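Local coordinates for alpha-L-rhamnosidase (Aspergillus terreus, PDB 6GSZ), which binds calcium and probably removes terminal non-reducing alpha-L-rhamnose from alpha-L-rhamnosides by hydrolysis, at residues W727-V732 / M745-S750. Sequence-based numbering, arbitrary orientation.
With NAG (2-acetamido-2-deoxy-beta-D-glucopyranose), chain F.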
loop_
_atom_site.group_PDB
_atom_site.type_symbol
_atom_site.label_atom_id
_atom_site.label_comp_id
_atom_site.label_asym_id
_atom_site.label_seq_id
_atom_site.Cartn_x
_atom_site.Cartn_y
_atom_site.Cartn_z
ATOM N N TRP A 727 1.337 -3.545 -22.507
ATOM C CA TRP A 727 0.408 -3.772 -21.390
ATOM C C TRP A 727 -0.729 -4.741 -21.747
ATOM O O TRP A 727 -1.029 -5.666 -20.994
ATOM C CB TRP A 727 -0.165 -2.460 -20.895
ATOM C CG TRP A 727 0.849 -1.561 -20.278
ATOM C CD1 TRP A 727 1.242 -1.557 -18.977
ATOM C CD2 TRP A 727 1.560 -0.482 -20.907
ATOM N NE1 TRP A 727 2.200 -0.606 -18.766
ATOM C CE2 TRP A 727 2.394 0.094 -19.929
ATOM C CE3 TRP A 727 1.595 0.029 -22.204
ATOM C CZ2 TRP A 727 3.253 1.155 -20.205
ATOM C CZ3 TRP A 727 2.449 1.073 -22.482
ATOM C CH2 TRP A 727 3.257 1.631 -21.493
ATOM N N LEU A 728 -1.365 -4.544 -22.904
ATOM C CA LEU A 728 -2.559 -5.326 -23.220
ATOM C C LEU A 728 -2.202 -6.742 -23.645
ATOM O O LEU A 728 -3.087 -7.597 -23.622
ATOM C CB LEU A 728 -3.395 -4.629 -24.304
ATOM C CG LEU A 728 -3.961 -3.285 -23.909
ATOM C CD1 LEU A 728 -4.931 -2.775 -24.973
ATOM C CD2 LEU A 728 -4.602 -3.296 -22.540
ATOM N N TYR A 729 -0.938 -7.003 -23.987
ATOM C CA TYR A 729 -0.534 -8.403 -24.175
ATOM C C TYR A 729 -0.880 -9.193 -22.915
ATOM O O TYR A 729 -1.377 -10.302 -22.984
ATOM C CB TYR A 729 0.954 -8.499 -24.476
ATOM C CG TYR A 729 1.528 -9.881 -24.351
ATOM C CD1 TYR A 729 1.267 -10.823 -25.315
ATOM C CD2 TYR A 729 2.327 -10.240 -23.282
ATOM C CE1 TYR A 729 1.787 -12.102 -25.216
ATOM C CE2 TYR A 729 2.861 -11.508 -23.154
ATOM C CZ TYR A 729 2.587 -12.450 -24.134
ATOM O OH TYR A 729 3.106 -13.709 -24.025
ATOM N N GLN A 730 -0.556 -8.613 -21.756
ATOM C CA GLN A 730 -0.781 -9.351 -20.508
ATOM C C GLN A 730 -2.288 -9.583 -20.303
ATOM O O GLN A 730 -2.688 -10.650 -19.852
ATOM C CB GLN A 730 -0.143 -8.620 -19.313
ATOM C CG GLN A 730 1.310 -8.265 -19.541
ATOM C CD GLN A 730 2.047 -7.726 -18.339
ATOM O OE1 GLN A 730 1.433 -7.215 -17.400
ATOM N NE2 GLN A 730 3.378 -7.820 -18.359
ATOM N N VAL A 731 -3.126 -8.644 -20.763
ATOM C CA VAL A 731 -4.579 -8.738 -20.655
ATOM C C VAL A 731 -5.122 -9.858 -21.582
ATOM O O VAL A 731 -5.955 -10.702 -21.186
ATOM C CB VAL A 731 -5.234 -7.372 -20.971
ATOM C CG1 VAL A 731 -6.742 -7.501 -21.014
ATOM C CG2 VAL A 731 -4.841 -6.334 -19.906
ATOM N N VAL A 732 -4.675 -9.872 -22.832
ATOM C CA VAL A 732 -5.204 -10.830 -23.798
ATOM C C VAL A 732 -4.655 -12.230 -23.500
ATOM O O VAL A 732 -5.243 -13.182 -23.991
ATOM C CB VAL A 732 -5.007 -10.386 -25.261
ATOM C CG1 VAL A 732 -5.646 -9.030 -25.532
ATOM C CG2 VAL A 732 -3.556 -10.427 -25.711
ATOM N N MET A 745 4.779 -14.414 -18.957
ATOM C CA MET A 745 4.352 -15.580 -19.774
ATOM C C MET A 745 4.657 -15.282 -21.248
ATOM O O MET A 745 4.417 -14.152 -21.708
ATOM C CB MET A 745 2.849 -15.846 -19.630
ATOM C CG MET A 745 2.327 -17.086 -20.352
ATOM S SD MET A 745 0.619 -17.483 -19.844
ATOM C CE MET A 745 0.935 -18.136 -18.193
ATOM N N LEU A 746 5.172 -16.285 -21.963
ATOM C CA LEU A 746 5.467 -16.168 -23.380
ATOM C C LEU A 746 4.194 -16.470 -24.178
ATOM O O LEU A 746 3.230 -17.036 -23.677
ATOM C CB LEU A 746 6.616 -17.126 -23.718
ATOM C CG LEU A 746 7.845 -17.021 -22.817
ATOM C CD1 LEU A 746 8.901 -18.018 -23.262
ATOM C CD2 LEU A 746 8.424 -15.611 -22.798
ATOM N N PRO A 747 4.079 -16.035 -25.452
ATOM C CA PRO A 747 2.813 -16.177 -26.176
ATOM C C PRO A 747 2.194 -17.575 -26.313
ATOM O O PRO A 747 0.962 -17.672 -26.433
ATOM C CB PRO A 747 3.113 -15.568 -27.563
ATOM C CG PRO A 747 4.284 -14.622 -27.294
ATOM C CD PRO A 747 5.098 -15.293 -26.201
ATOM N N ASN A 748 2.989 -18.640 -26.199
ATOM C CA ASN A 748 2.413 -20.020 -26.294
ATOM C C ASN A 748 1.978 -20.526 -24.918
ATOM O O ASN A 748 1.495 -21.638 -24.801
ATOM C CB ASN A 748 3.382 -21.046 -26.875
ATOM C CG ASN A 748 4.704 -21.057 -26.147
ATOM O OD1 ASN A 748 4.838 -20.526 -25.034
ATOM N ND2 ASN A 748 5.688 -21.661 -26.784
ATOM N N GLY A 749 2.196 -19.734 -23.867
ATOM C CA GLY A 749 1.695 -20.105 -22.555
ATOM C C GLY A 749 2.790 -20.523 -21.603
ATOM O O GLY A 749 2.495 -20.740 -20.432
ATOM N N SER A 750 4.012 -20.729 -22.101
ATOM C CA SER A 750 5.152 -21.089 -21.245
ATOM C C SER A 750 5.563 -19.903 -20.372
ATOM O O SER A 750 5.471 -18.753 -20.811
ATOM C CB SER A 750 6.327 -21.530 -22.068
ATOM O OG SER A 750 6.053 -22.788 -22.648
HETATM C C1 NAG F . 6.967 -21.644 -26.177
HETATM C C2 NAG F . 7.785 -22.813 -26.601
HETATM C C3 NAG F . 9.266 -22.523 -26.442
HETATM C C4 NAG F . 9.651 -21.185 -27.081
HETATM C C5 NAG F . 8.791 -20.085 -26.464
HETATM C C6 NAG F . 8.991 -18.643 -26.954
HETATM C C7 NAG F . 6.431 -24.838 -26.254
HETATM C C8 NAG F . 6.198 -25.985 -25.316
HETATM N N2 NAG F . 7.360 -23.964 -25.827
HETATM O O3 NAG F . 9.921 -23.587 -27.134
HETATM O O4 NAG F . 11.059 -20.979 -26.884
HETATM O O5 NAG F . 7.447 -20.436 -26.786
HETATM O O6 NAG F . 8.707 -18.514 -28.346
HETATM O O7 NAG F . 5.820 -24.761 -27.320
#
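Tyr-729 lays the phenol end of its ring against the backbone of Met-745 to Pro-747, meeting it edge-on. With CG anti to the backbone N (chi1 166°), the ring reaches straight out from the helix, and a side chain as long as tyrosine bridges the two backbones, whose nearest CA atoms, of Tyr-729 and Pro-747, are 8.7 Å apart. Tyr-729 OH donates to the carbonyl O of Met-745 at 2.7 Å. That oxygen lies at the ring edge, in the ring plane, while the hydroxyl stands 38° out of the carbonyl plane. Pro-747 crosses the phenol at about a right angle; its CD comes within 3.3 Å of Tyr-729 OH, and its CG rests 4.1 Å from CE1 of Tyr-729. Proline also suits the first corner of the type I turn from Leu-746 to Gly-749, where its ring fixes phi in the required range and no N-H is needed. Gly-749 ends the turn at a positive phi, where a CB would press on the carbonyl O of Asn-748. Asn-748 begins an Asx turn, its OD1 accepting from Ser-750 N at 3.1 Å, and carries the N-linked NAG on ND2, directed away from the helix; Leu-746 CD1 lies 3.7 Å from C6 of this sugar. Within the six-hairpin glycosidase domain, helix 727-732 packs Leu-728 and Val-731 on helix 437-453, while the glycosylated loop sets Met-745 and Ser-750 against strand 351-361.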